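Local coordinates for protein endoglucanase FnCel5A (PDB 3NCO) that probably hydrolyses internal beta-1,4-glucosidic bonds of cellulose, as a family 5 glycoside hydrolase of a thermophilic bacterium, at residues I42-F47 with V88-K93; F47-E52 with K307-P312; S57-I62 with L258-A263. One frame throughout, in Å; residues are numbered along the deposited sequence.

How the contacts relate
The three contacts lie about 13 to 16 Å apart, centre to centre, and follow one TIM barrel from its outer layer to its middle. Contacts 1 and 2 share F47 and helix 44-53: contact 1 joins this helix to helix 78-93, and contact 2 joins it to the short strand 308-309 near the C-terminus. Strand 57-60 comes between the two helices in the chain and supplies one half of contact 3; its V58 packs against F47 and A91 of contact 1. Contact 3 crosses to strand 256-261 inside the barrel, so that strand 57-60 packs against two helices on its outer side and sends R59 into the barrel interior, where the active site probably lies.

Contact 1: residues I42-F47 with V88-K93; sequences IEDEYF and VDVALK
F47 lays its ring against A91 and V90, and these apolar side chains carry most of the contact. The methyl of A91 sits over one face of the ring in a CH-pi contact, with A91 CB 3.9 Å from the F47 ring centroid and 19° off the normal. Alanine suits the place because a single methyl lets the ring settle close to the helix backbone, F47 CG lying 3.8 Å from A91 CA. V90 approaches obliquely, near the rim, its CG1 3.6 Å from F47 CD2. With CG1 anti to the backbone N (chi1 176°), that methyl meets both the F47 ring and the D44 carbonyl, while CG2 faces the D44 carboxylate.

Helices 44-53 and 78-93 are consecutive outer helices of a TIM barrel, and strand 57-60 runs between them in the chain; F47 and A91 both also touch V58 of that strand. Replacing F47 by a serine would remove the ring, which is likely to open a gap between the two helices and strand 57-60 and leave the A91 methyl without its aromatic face.

The rest is van der Waals contact between polar and apolar atoms at the exposed margin. D44 OD1 lies 3.8 Å from V90 CG2, and D44 O is 3.6 Å from V90 CG1. The carboxylate of D44 finds its hydrogen bond elsewhere, from H86 NE2 to OD1.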
ATOM      1  N   ILE A  42       8.350  -8.061  12.382  1.00 16.14           N
ATOM      2  CA  ILE A  42       7.833  -6.826  13.006  1.00 16.58           C
ATOM      3  C   ILE A  42       7.969  -6.837  14.534  1.00 18.48           C
ATOM      4  O   ILE A  42       7.368  -7.648  15.224  1.00 20.30           O
ATOM      5  CB  ILE A  42       6.373  -6.527  12.567  1.00 16.99           C
ATOM      6  CG1 ILE A  42       6.291  -6.486  11.014  1.00 16.23           C
ATOM      7  CG2 ILE A  42       5.883  -5.196  13.244  1.00 17.56           C
ATOM      8  CD1 ILE A  42       4.921  -6.432  10.450  1.00 17.03           C
ATOM      9  N   GLU A  43       8.781  -5.922  15.024  1.00 18.91           N
ATOM     10  CA  GLU A  43       8.969  -5.723  16.455  1.00 20.24           C
ATOM     11  C   GLU A  43       7.954  -4.715  16.932  1.00 18.90           C
ATOM     12  O   GLU A  43       7.646  -3.751  16.235  1.00 20.31           O
ATOM     13  CB  GLU A  43      10.434  -5.240  16.760  1.00 19.43           C
ATOM     14  CG  GLU A  43      11.521  -6.273  16.295  1.00 22.95           C
ATOM     15  CD  GLU A  43      13.038  -5.825  16.493  1.00 26.86           C
ATOM     16  OE1 GLU A  43      13.298  -4.906  17.356  1.00 36.04           O
ATOM     17  OE2 GLU A  43      14.005  -6.418  15.830  1.00 28.89           O
ATOM     18  N   ASP A  44       7.433  -4.914  18.152  1.00 18.29           N
ATOM     19  CA  ASP A  44       6.447  -3.956  18.673  1.00 18.34           C
ATOM     20  C   ASP A  44       7.038  -2.563  18.713  1.00 18.53           C
ATOM     21  O   ASP A  44       6.309  -1.568  18.520  1.00 19.30           O
ATOM     22  CB  ASP A  44       6.070  -4.351  20.112  1.00 20.29           C
ATOM     23  CG  ASP A  44       5.155  -5.572  20.176  1.00 20.52           C
ATOM     24  OD1 ASP A  44       4.847  -6.172  19.113  1.00 23.02           O
ATOM     25  OD2 ASP A  44       4.753  -5.921  21.342  1.00 25.60           O
ATOM     26  N   GLU A  45       8.337  -2.463  19.010  1.00 20.26           N
ATOM     27  CA  GLU A  45       9.009  -1.135  19.124  1.00 21.92           C
ATOM     28  C   GLU A  45       8.965  -0.360  17.797  1.00 20.65           C
ATOM     29  O   GLU A  45       9.043   0.846  17.785  1.00 21.00           O
ATOM     30  CB  GLU A  45      10.471  -1.241  19.596  1.00 22.44           C
ATOM     31  CG  GLU A  45      11.367  -1.891  18.498  1.00 27.39           C
ATOM     32  CD  GLU A  45      12.799  -2.221  18.914  1.00 30.65           C
ATOM     33  OE1 GLU A  45      13.739  -1.429  18.579  1.00 35.86           O
ATOM     34  OE2 GLU A  45      12.996  -3.291  19.585  1.00 38.26           O
ATOM     35  N   TYR A  46       8.841  -1.065  16.667  1.00 19.02           N
ATOM     36  CA  TYR A  46       8.841  -0.384  15.371  1.00 19.50           C
ATOM     37  C   TYR A  46       7.746   0.669  15.290  1.00 18.24           C
ATOM     38  O   TYR A  46       7.947   1.743  14.689  1.00 18.67           O
ATOM     39  CB  TYR A  46       8.622  -1.378  14.238  1.00 18.99           C
ATOM     40  CG  TYR A  46       9.825  -2.268  13.907  1.00 20.25           C
ATOM     41  CD1 TYR A  46      11.074  -2.053  14.500  1.00 17.91           C
ATOM     42  CD2 TYR A  46       9.706  -3.249  12.937  1.00 17.96           C
ATOM     43  CE1 TYR A  46      12.182  -2.873  14.163  1.00 18.28           C
ATOM     44  CE2 TYR A  46      10.782  -4.049  12.577  1.00 17.49           C
ATOM     45  CZ  TYR A  46      12.016  -3.836  13.164  1.00 19.16           C
ATOM     46  OH  TYR A  46      13.086  -4.653  12.809  1.00 19.37           O
ATOM     47  N   PHE A  47       6.599   0.349  15.880  1.00 18.44           N
ATOM     48  CA  PHE A  47       5.450   1.315  15.781  1.00 18.15           C
ATOM     49  C   PHE A  47       5.656   2.581  16.620  1.00 19.19           C
ATOM     50  O   PHE A  47       5.256   3.700  16.196  1.00 19.65           O
ATOM     51  CB  PHE A  47       4.127   0.617  16.058  1.00 19.65           C
ATOM     52  CG  PHE A  47       3.850  -0.488  15.107  1.00 17.88           C
ATOM     53  CD1 PHE A  47       3.602  -0.216  13.764  1.00 15.98           C
ATOM     54  CD2 PHE A  47       3.857  -1.805  15.534  1.00 19.73           C
ATOM     55  CE1 PHE A  47       3.364  -1.265  12.834  1.00 18.17           C
ATOM     56  CE2 PHE A  47       3.635  -2.862  14.634  1.00 18.24           C
ATOM     57  CZ  PHE A  47       3.369  -2.588  13.293  1.00 17.93           C
ATOM     58  N   VAL A  88      -1.742  -5.145  14.643  1.00 16.33           N
ATOM     59  CA  VAL A  88      -2.684  -4.008  14.537  1.00 15.64           C
ATOM     60  C   VAL A  88      -2.899  -3.329  15.873  1.00 15.93           C
ATOM     61  O   VAL A  88      -2.898  -2.083  15.930  1.00 19.72           O
ATOM     62  CB  VAL A  88      -4.058  -4.498  14.206  1.00 16.06           C
ATOM     63  CG1 VAL A  88      -5.052  -3.339  14.216  1.00 16.77           C
ATOM     64  CG2 VAL A  88      -3.999  -5.058  12.801  1.00 13.28           C
ATOM     65  N   ASP A  89      -3.042  -4.134  16.935  1.00 17.85           N
ATOM     66  CA  ASP A  89      -3.243  -3.598  18.289  1.00 17.32           C
ATOM     67  C   ASP A  89      -2.103  -2.664  18.690  1.00 16.80           C
ATOM     68  O   ASP A  89      -2.328  -1.551  19.184  1.00 20.06           O
ATOM     69  CB  ASP A  89      -3.320  -4.726  19.325  1.00 17.41           C
ATOM     70  CG  ASP A  89      -4.632  -5.484  19.296  1.00 19.40           C
ATOM     71  OD1 ASP A  89      -5.606  -5.001  18.692  1.00 21.25           O
ATOM     72  OD2 ASP A  89      -4.662  -6.568  19.936  1.00 24.07           O
ATOM     73  N   VAL A  90      -0.869  -3.127  18.485  1.00 16.53           N
ATOM     74  CA  VAL A  90       0.287  -2.324  18.850  1.00 16.96           C
ATOM     75  C   VAL A  90       0.353  -1.042  18.012  1.00 18.14           C
ATOM     76  O   VAL A  90       0.710   0.017  18.508  1.00 19.08           O
ATOM     77  CB  VAL A  90       1.580  -3.142  18.668  1.00 17.63           C
ATOM     78  CG1 VAL A  90       2.787  -2.284  18.944  1.00 18.09           C
ATOM     79  CG2 VAL A  90       1.594  -4.351  19.579  1.00 21.01           C
ATOM     80  N   ALA A  91       0.044  -1.123  16.724  1.00 16.64           N
ATOM     81  CA  ALA A  91       0.158   0.121  15.956  1.00 16.47           C
ATOM     82  C   ALA A  91      -0.906   1.145  16.384  1.00 17.06           C
ATOM     83  O   ALA A  91      -0.619   2.319  16.496  1.00 18.60           O
ATOM     84  CB  ALA A  91       0.012  -0.190  14.455  1.00 15.16           C
ATOM     85  N   LEU A  92      -2.113   0.669  16.684  1.00 17.57           N
ATOM     86  CA  LEU A  92      -3.199   1.554  17.162  1.00 17.49           C
ATOM     87  C   LEU A  92      -2.855   2.092  18.539  1.00 18.36           C
ATOM     88  O   LEU A  92      -3.209   3.233  18.889  1.00 19.19           O
ATOM     89  CB  LEU A  92      -4.529   0.806  17.188  1.00 17.56           C
ATOM     90  CG  LEU A  92      -5.191   0.449  15.882  1.00 19.58           C
ATOM     91  CD1 LEU A  92      -6.418  -0.407  16.200  1.00 18.89           C
ATOM     92  CD2 LEU A  92      -5.545   1.747  15.102  1.00 20.79           C
ATOM     93  N   LYS A  93      -2.146   1.284  19.315  1.00 18.43           N
ATOM     94  CA  LYS A  93      -1.728   1.722  20.622  1.00 19.84           C
ATOM     95  C   LYS A  93      -0.797   2.933  20.513  1.00 19.98           C
ATOM     96  O   LYS A  93      -0.795   3.791  21.373  1.00 21.03           O
ATOM     97  CB  LYS A  93      -1.046   0.561  21.396  1.00 20.01           C
ATOM     98  CG  LYS A  93      -0.281   0.996  22.641  1.00 21.22           C
ATOM     99  CD  LYS A  93       0.526  -0.185  23.250  1.00 22.75           C
ATOM    100  CE  LYS A  93       1.072   0.184  24.650  1.00 25.58           C
ATOM    101  NZ  LYS A  93       1.856  -0.964  25.230  1.00 27.65           N
TER

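Contact 2: residues F47-E52 with K307-P312; sequences FKIIKE and KTWIEP
W309 reaches helix 44-53 with the outer part of its indole, and its apolar contacts are with two successive isoleucines. The closer one is made by the CG2 methyl of I49, which is 3.7 Å from W309 CZ2 and also near the pyrrole nitrogen. With CG1 beside the backbone N (chi1 -70°), CG2 is left anti to it and reaches the indole. I50 adds a looser touch, its CG1 4.4 Å from W309 CH2, and the helix backbone meets the ring edge through I50 CA and the I49 carbonyl oxygen, the latter in the ring plane and 3.7 Å from W309 CZ2.

No direct hydrogen bond links the two segments, but one water does. It donates to I49 O at 2.9 Å and accepts from W309 NE1 at 3.0 Å, again in the plane of the indole. Tryptophan suits the place, spanning the distance to the helix while offering an N-H at its rim.

The indole is held among other aromatic groups: Y302 meets it edge-to-face, and F55, just beyond the helix, packs on it at a slant. K307 and T308 form a G1 beta bulge opposite D303, in the small antiparallel pair of strands 302-303 and 308-309. E311 OE2 pairs with R53 at the end of helix 44-53, so the C-terminal segment is tied to this barrel helix on its way to helix 313-318.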
ATOM      1  N   PHE A  47       6.599   0.349  15.880  1.00 18.44           N
ATOM      2  CA  PHE A  47       5.450   1.315  15.781  1.00 18.15           C
ATOM      3  C   PHE A  47       5.656   2.581  16.620  1.00 19.19           C
ATOM      4  O   PHE A  47       5.256   3.700  16.196  1.00 19.65           O
ATOM      5  CB  PHE A  47       4.127   0.617  16.058  1.00 19.65           C
ATOM      6  CG  PHE A  47       3.850  -0.488  15.107  1.00 17.88           C
ATOM      7  CD1 PHE A  47       3.602  -0.216  13.764  1.00 15.98           C
ATOM      8  CD2 PHE A  47       3.857  -1.805  15.534  1.00 19.73           C
ATOM      9  CE1 PHE A  47       3.364  -1.265  12.834  1.00 18.17           C
ATOM     10  CE2 PHE A  47       3.635  -2.862  14.634  1.00 18.24           C
ATOM     11  CZ  PHE A  47       3.369  -2.588  13.293  1.00 17.93           C
ATOM     12  N   LYS A  48       6.299   2.431  17.778  1.00 20.47           N
ATOM     13  CA  LYS A  48       6.649   3.575  18.602  1.00 22.60           C
ATOM     14  C   LYS A  48       7.678   4.423  17.852  1.00 21.74           C
ATOM     15  O   LYS A  48       7.578   5.635  17.835  1.00 22.61           O
ATOM     16  CB  LYS A  48       7.204   3.113  19.975  1.00 22.46           C
ATOM     17  CG  LYS A  48       7.733   4.248  20.841  1.00 24.65           C
ATOM     18  CD  LYS A  48       8.308   3.701  22.139  1.00 28.38           C
ATOM     19  CE  LYS A  48       8.998   4.844  22.922  1.00 35.66           C
ATOM     20  NZ  LYS A  48       9.555   4.464  24.255  1.00 41.55           N
ATOM     21  N   ILE A  49       8.628   3.761  17.194  1.00 20.42           N
ATOM     22  CA  ILE A  49       9.666   4.441  16.372  1.00 19.95           C
ATOM     23  C   ILE A  49       9.070   5.222  15.204  1.00 19.12           C
ATOM     24  O   ILE A  49       9.384   6.384  14.953  1.00 20.09           O
ATOM     25  CB  ILE A  49      10.691   3.388  15.925  1.00 20.27           C
ATOM     26  CG1 ILE A  49      11.505   2.937  17.150  1.00 21.19           C
ATOM     27  CG2 ILE A  49      11.627   3.880  14.835  1.00 20.57           C
ATOM     28  CD1 ILE A  49      12.245   1.630  16.966  1.00 22.82           C
ATOM     29  N   ILE A  50       8.203   4.548  14.478  1.00 18.20           N
ATOM     30  CA  ILE A  50       7.509   5.196  13.380  1.00 18.68           C
ATOM     31  C   ILE A  50       6.705   6.424  13.819  1.00 19.22           C
ATOM     32  O   ILE A  50       6.742   7.484  13.182  1.00 19.03           O
ATOM     33  CB  ILE A  50       6.601   4.138  12.645  1.00 18.65           C
ATOM     34  CG1 ILE A  50       7.496   3.081  11.941  1.00 16.16           C
ATOM     35  CG2 ILE A  50       5.628   4.819  11.604  1.00 18.69           C
ATOM     36  CD1 ILE A  50       6.720   1.883  11.387  1.00 19.61           C
ATOM     37  N   LYS A  51       5.945   6.268  14.898  1.00 19.00           N
ATOM     38  CA  LYS A  51       5.102   7.384  15.352  1.00 19.85           C
ATOM     39  C   LYS A  51       5.999   8.515  15.826  1.00 20.26           C
ATOM     40  O   LYS A  51       5.759   9.661  15.445  1.00 20.91           O
ATOM     41  CB  LYS A  51       4.167   6.944  16.480  1.00 20.13           C
ATOM     42  CG  LYS A  51       3.250   8.104  17.064  1.00 20.38           C
ATOM     43  CD  LYS A  51       2.231   8.577  16.033  1.00 21.35           C
ATOM     44  CE  LYS A  51       1.313   9.705  16.592  1.00 23.97           C
ATOM     45  NZ  LYS A  51       0.213   9.961  15.617  1.00 24.62           N
ATOM     46  N   GLU A  52       7.042   8.196  16.621  1.00 19.65           N
ATOM     47  CA  GLU A  52       7.935   9.265  17.146  1.00 24.40           C
ATOM     48  C   GLU A  52       8.541  10.087  16.023  1.00 22.52           C
ATOM     49  O   GLU A  52       8.785  11.314  16.182  1.00 24.21           O
ATOM     50  CB  GLU A  52       9.109   8.727  18.007  1.00 24.55           C
ATOM     51  CG  GLU A  52       8.724   7.879  19.158  1.00 30.79           C
ATOM     52  CD  GLU A  52       9.924   7.278  19.935  1.00 32.45           C
ATOM     53  OE1 GLU A  52      10.082   7.692  21.120  1.00 42.72           O
ATOM     54  OE2 GLU A  52      10.678   6.383  19.399  1.00 41.13           O
ATOM     55  N   LYS A 307      19.833   1.540  14.493  1.00 22.11           N
ATOM     56  CA  LYS A 307      18.602   2.010  15.131  1.00 23.78           C
ATOM     57  C   LYS A 307      18.446   3.526  14.925  1.00 22.79           C
ATOM     58  O   LYS A 307      18.105   4.285  15.862  1.00 23.83           O
ATOM     59  CB  LYS A 307      18.573   1.619  16.624  1.00 24.16           C
ATOM     60  CG  LYS A 307      18.833   0.112  16.843  1.00 27.19           C
ATOM     61  CD  LYS A 307      18.807  -0.242  18.352  1.00 29.50           C
ATOM     62  CE  LYS A 307      17.350  -0.542  18.754  1.00 39.08           C
ATOM     63  NZ  LYS A 307      16.975  -2.018  18.619  1.00 38.60           N
ATOM     64  N   THR A 308      18.675   3.942  13.674  1.00 22.36           N
ATOM     65  CA  THR A 308      18.550   5.348  13.274  1.00 21.57           C
ATOM     66  C   THR A 308      17.923   5.464  11.898  1.00 20.77           C
ATOM     67  O   THR A 308      18.066   4.574  11.055  1.00 21.42           O
ATOM     68  CB  THR A 308      19.935   6.042  13.242  1.00 22.66           C
ATOM     69  OG1 THR A 308      20.797   5.355  12.318  1.00 24.61           O
ATOM     70  CG2 THR A 308      20.569   6.018  14.639  1.00 24.43           C
ATOM     71  N   TRP A 309      17.253   6.583  11.680  1.00 20.73           N
ATOM     72  CA  TRP A 309      16.726   6.896  10.345  1.00 19.82           C
ATOM     73  C   TRP A 309      17.817   7.389   9.380  1.00 20.95           C
ATOM     74  O   TRP A 309      18.731   8.121   9.788  1.00 21.48           O
ATOM     75  CB  TRP A 309      15.652   7.970  10.458  1.00 20.93           C
ATOM     76  CG  TRP A 309      14.460   7.518  11.259  1.00 19.58           C
ATOM     77  CD1 TRP A 309      14.253   7.700  12.616  1.00 21.18           C
ATOM     78  CD2 TRP A 309      13.314   6.828  10.766  1.00 19.50           C
ATOM     79  NE1 TRP A 309      13.041   7.137  12.974  1.00 22.11           N
ATOM     80  CE2 TRP A 309      12.448   6.604  11.862  1.00 21.65           C
ATOM     81  CE3 TRP A 309      12.928   6.381   9.498  1.00 20.73           C
ATOM     82  CZ2 TRP A 309      11.221   5.935  11.726  1.00 19.17           C
ATOM     83  CZ3 TRP A 309      11.724   5.696   9.364  1.00 17.87           C
ATOM     84  CH2 TRP A 309      10.868   5.506  10.466  1.00 20.30           C
ATOM     85  N   ILE A 310      17.746   6.931   8.135  1.00 20.17           N
ATOM     86  CA  ILE A 310      18.619   7.394   7.078  1.00 22.34           C
ATOM     87  C   ILE A 310      18.138   8.779   6.700  1.00 21.93           C
ATOM     88  O   ILE A 310      16.959   8.981   6.391  1.00 21.31           O
ATOM     89  CB  ILE A 310      18.573   6.437   5.858  1.00 22.35           C
ATOM     90  CG1 ILE A 310      19.048   5.041   6.296  1.00 24.07           C
ATOM     91  CG2 ILE A 310      19.443   6.966   4.677  1.00 25.91           C
ATOM     92  CD1 ILE A 310      18.545   3.925   5.373  1.00 23.50           C
ATOM     93  N   GLU A 311      19.054   9.743   6.781  1.00 23.08           N
ATOM     94  CA  GLU A 311      18.725  11.135   6.510  1.00 23.90           C
ATOM     95  C   GLU A 311      19.692  11.678   5.462  1.00 23.48           C
ATOM     96  O   GLU A 311      20.875  11.317   5.461  1.00 24.05           O
ATOM     97  CB  GLU A 311      18.882  11.986   7.787  1.00 24.80           C
ATOM     98  CG  GLU A 311      17.844  11.728   8.867  1.00 25.57           C
ATOM     99  CD  GLU A 311      16.419  12.132   8.483  1.00 24.22           C
ATOM    100  OE1 GLU A 311      16.229  12.730   7.406  1.00 24.93           O
ATOM    101  OE2 GLU A 311      15.487  11.850   9.273  1.00 24.71           O
ATOM    102  N   PRO A 312      19.213  12.598   4.611  1.00 23.00           N
ATOM    103  CA  PRO A 312      17.857  13.171   4.574  1.00 22.22           C
ATOM    104  C   PRO A 312      16.786  12.386   3.803  1.00 21.90           C
ATOM    105  O   PRO A 312      15.686  12.924   3.581  1.00 21.57           O
ATOM    106  CB  PRO A 312      18.088  14.536   3.904  1.00 23.93           C
ATOM    107  CG  PRO A 312      19.221  14.274   2.957  1.00 23.17           C
ATOM    108  CD  PRO A 312      20.099  13.235   3.617  1.00 23.22           C
TER
HETATM  109  O   HOH W   1      11.888   7.524  15.735  1.00 20.48           O

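Contact 3: residues S57-I62 with L258-A263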
ATOM      1  N   SER A  57       0.632   7.087   9.724  1.00 17.29           N
ATOM      2  CA  SER A  57      -0.048   5.816   9.446  1.00 17.96           C
ATOM      3  C   SER A  57       0.948   4.769   8.971  1.00 17.80           C
ATOM      4  O   SER A  57       2.085   5.101   8.584  1.00 17.21           O
ATOM      5  CB  SER A  57      -1.117   6.045   8.375  1.00 19.21           C
ATOM      6  OG  SER A  57      -0.491   6.411   7.156  1.00 18.70           O
ATOM      7  N   VAL A  58       0.514   3.522   9.061  1.00 16.46           N
ATOM      8  CA  VAL A  58       1.340   2.420   8.588  1.00 17.26           C
ATOM      9  C   VAL A  58       0.491   1.513   7.731  1.00 16.58           C
ATOM     10  O   VAL A  58      -0.660   1.225   8.053  1.00 17.01           O
ATOM     11  CB  VAL A  58       1.924   1.602   9.824  1.00 17.06           C
ATOM     12  CG1 VAL A  58       0.862   1.106  10.786  1.00 17.24           C
ATOM     13  CG2 VAL A  58       2.929   0.570   9.412  1.00 21.65           C
ATOM     14  N   ARG A  59       1.079   1.067   6.615  1.00 16.62           N
ATOM     15  CA  ARG A  59       0.396   0.144   5.739  1.00 16.05           C
ATOM     16  C   ARG A  59       1.092  -1.223   5.911  1.00 15.36           C
ATOM     17  O   ARG A  59       2.304  -1.281   5.798  1.00 18.65           O
ATOM     18  CB  ARG A  59       0.529   0.613   4.263  1.00 15.33           C
ATOM     19  CG  ARG A  59      -0.012  -0.441   3.301  1.00 15.28           C
ATOM     20  CD  ARG A  59      -0.210   0.181   1.909  1.00 17.07           C
ATOM     21  NE  ARG A  59      -0.764  -0.711   0.884  1.00 15.91           N
ATOM     22  CZ  ARG A  59      -0.049  -1.401  -0.006  1.00 15.68           C
ATOM     23  NH1 ARG A  59       1.287  -1.396   0.023  1.00 14.64           N
ATOM     24  NH2 ARG A  59      -0.721  -2.111  -0.941  1.00 14.87           N
ATOM     25  N   ILE A  60       0.306  -2.272   6.188  1.00 14.87           N
ATOM     26  CA  ILE A  60       0.847  -3.608   6.551  1.00 14.30           C
ATOM     27  C   ILE A  60       0.432  -4.648   5.460  1.00 14.97           C
ATOM     28  O   ILE A  60      -0.680  -5.157   5.473  1.00 15.79           O
ATOM     29  CB  ILE A  60       0.313  -4.085   7.954  1.00 13.88           C
ATOM     30  CG1 ILE A  60       0.520  -2.990   9.028  1.00 14.21           C
ATOM     31  CG2 ILE A  60       1.006  -5.357   8.416  1.00 16.52           C
ATOM     32  CD1 ILE A  60      -0.050  -3.412  10.440  1.00 17.42           C
ATOM     33  N   PRO A  61       1.358  -4.991   4.550  1.00 15.01           N
ATOM     34  CA  PRO A  61       1.215  -6.070   3.580  1.00 15.02           C
ATOM     35  C   PRO A  61       1.054  -7.423   4.329  1.00 15.30           C
ATOM     36  O   PRO A  61       1.808  -7.702   5.264  1.00 15.29           O
ATOM     37  CB  PRO A  61       2.527  -5.976   2.786  1.00 14.09           C
ATOM     38  CG  PRO A  61       2.978  -4.424   2.916  1.00 13.37           C
ATOM     39  CD  PRO A  61       2.602  -4.184   4.375  1.00 14.87           C
ATOM     40  N   ILE A  62       0.033  -8.200   3.943  1.00 15.59           N
ATOM     41  CA  ILE A  62      -0.244  -9.500   4.588  1.00 16.24           C
ATOM     42  C   ILE A  62      -0.596 -10.612   3.585  1.00 17.17           C
ATOM     43  O   ILE A  62      -1.539 -10.469   2.828  1.00 16.49           O
ATOM     44  CB  ILE A  62      -1.415  -9.355   5.628  1.00 16.23           C
ATOM     45  CG1 ILE A  62      -1.141  -8.193   6.594  1.00 19.14           C
ATOM     46  CG2 ILE A  62      -1.714 -10.683   6.335  1.00 16.83           C
ATOM     47  CD1 ILE A  62      -2.344  -7.836   7.526  1.00 18.14           C
ATOM     48  N   LEU A 258      -1.574   7.445  -2.424  1.00 13.93           N
ATOM     49  CA  LEU A 258      -0.410   6.917  -3.110  1.00 14.82           C
ATOM     50  C   LEU A 258       0.204   5.874  -2.149  1.00 15.80           C
ATOM     51  O   LEU A 258       0.951   6.253  -1.215  1.00 15.43           O
ATOM     52  CB  LEU A 258       0.579   8.102  -3.326  1.00 13.46           C
ATOM     53  CG  LEU A 258       2.018   7.750  -3.765  1.00 16.23           C
ATOM     54  CD1 LEU A 258       1.939   6.961  -5.061  1.00 15.82           C
ATOM     55  CD2 LEU A 258       2.937   8.992  -3.951  1.00 17.25           C
ATOM     56  N   GLY A 259      -0.154   4.588  -2.357  1.00 16.29           N
ATOM     57  CA  GLY A 259       0.108   3.575  -1.335  1.00 16.05           C
ATOM     58  C   GLY A 259       1.509   3.069  -1.269  1.00 16.68           C
ATOM     59  O   GLY A 259       1.924   2.527  -0.247  1.00 16.04           O
ATOM     60  N   GLU A 260       2.240   3.193  -2.388  1.00 16.23           N
ATOM     61  CA  GLU A 260       3.658   2.897  -2.322  1.00 15.57           C
ATOM     62  C   GLU A 260       4.361   3.866  -3.206  1.00 14.94           C
ATOM     63  O   GLU A 260       3.896   4.215  -4.286  1.00 14.81           O
ATOM     64  CB  GLU A 260       3.994   1.501  -2.831  1.00 15.87           C
ATOM     65  CG  GLU A 260       3.339   0.401  -2.088  1.00 15.70           C
ATOM     66  CD  GLU A 260       3.693  -0.964  -2.642  1.00 15.16           C
ATOM     67  OE1 GLU A 260       4.612  -1.086  -3.504  1.00 17.98           O
ATOM     68  OE2 GLU A 260       2.955  -1.990  -2.320  1.00 13.45           O
ATOM     69  N   PHE A 261       5.533   4.277  -2.758  1.00 15.78           N
ATOM     70  CA  PHE A 261       6.494   4.990  -3.597  1.00 15.66           C
ATOM     71  C   PHE A 261       7.896   4.870  -3.022  1.00 16.31           C
ATOM     72  O   PHE A 261       8.068   4.933  -1.807  1.00 14.71           O
ATOM     73  CB  PHE A 261       6.104   6.481  -3.849  1.00 16.49           C
ATOM     74  CG  PHE A 261       6.379   7.429  -2.692  1.00 14.72           C
ATOM     75  CD1 PHE A 261       5.542   7.459  -1.596  1.00 14.50           C
ATOM     76  CD2 PHE A 261       7.432   8.350  -2.778  1.00 15.83           C
ATOM     77  CE1 PHE A 261       5.770   8.375  -0.519  1.00 12.47           C
ATOM     78  CE2 PHE A 261       7.675   9.230  -1.773  1.00 19.44           C
ATOM     79  CZ  PHE A 261       6.870   9.273  -0.637  1.00 15.56           C
ATOM     80  N   GLY A 262       8.905   4.638  -3.868  1.00 16.33           N
ATOM     81  CA  GLY A 262      10.271   4.553  -3.305  1.00 18.23           C
ATOM     82  C   GLY A 262      11.300   4.201  -4.362  1.00 18.27           C
ATOM     83  O   GLY A 262      10.939   3.684  -5.413  1.00 18.91           O
ATOM     84  N   ALA A 263      12.575   4.471  -4.061  1.00 19.14           N
ATOM     85  CA  ALA A 263      13.669   4.136  -4.975  1.00 19.76           C
ATOM     86  C   ALA A 263      14.615   3.158  -4.271  1.00 20.10           C
ATOM     87  O   ALA A 263      15.046   3.402  -3.137  1.00 19.87           O
ATOM     88  CB  ALA A 263      14.423   5.391  -5.408  1.00 20.13           C
TER
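R59 sends its CG anti to its own backbone N (chi1 172°) and stays extended as far as NE, while E260 sets CG beside the backbone N and then runs straight out, and the two side chains meet at about a right angle. They meet inside a TIM barrel: strands 57-60 and 256-261, second and seventh in the order, are not neighbours in the sheet, and the side chains bridge the interior near the centre of the chain.

The bond is a salt bridge through a single nitrogen. R59 NH1 donates to E260 OE2 at 2.9 Å with an N-H...O angle of 150°, somewhat tilted from the guanidinium plane, and the carboxylate plane is turned 54° from it. Arginine suits a buried site rich in acceptors, since its several N-H groups can serve different partners: NE forms a salt bridge with E140, and NH1 also donates to N25. E260 is held from the other end by Y205, whose OH pairs with OE1, and has a weak bond from N143 to OE2. A glutamate at the end of the seventh strand is the nucleophile in family 5 enzymes, and the position of E260 is consistent with that role; R59 would then be among the residues that position it.

G259 lies beside the arginine, its O 3.8 Å from R59 CD. G259 has no side chain, and one here would point toward R59, close beside its NE. On E260, OE2 takes the NH1 hydrogen with its anti lone pair, on the side away from OE1.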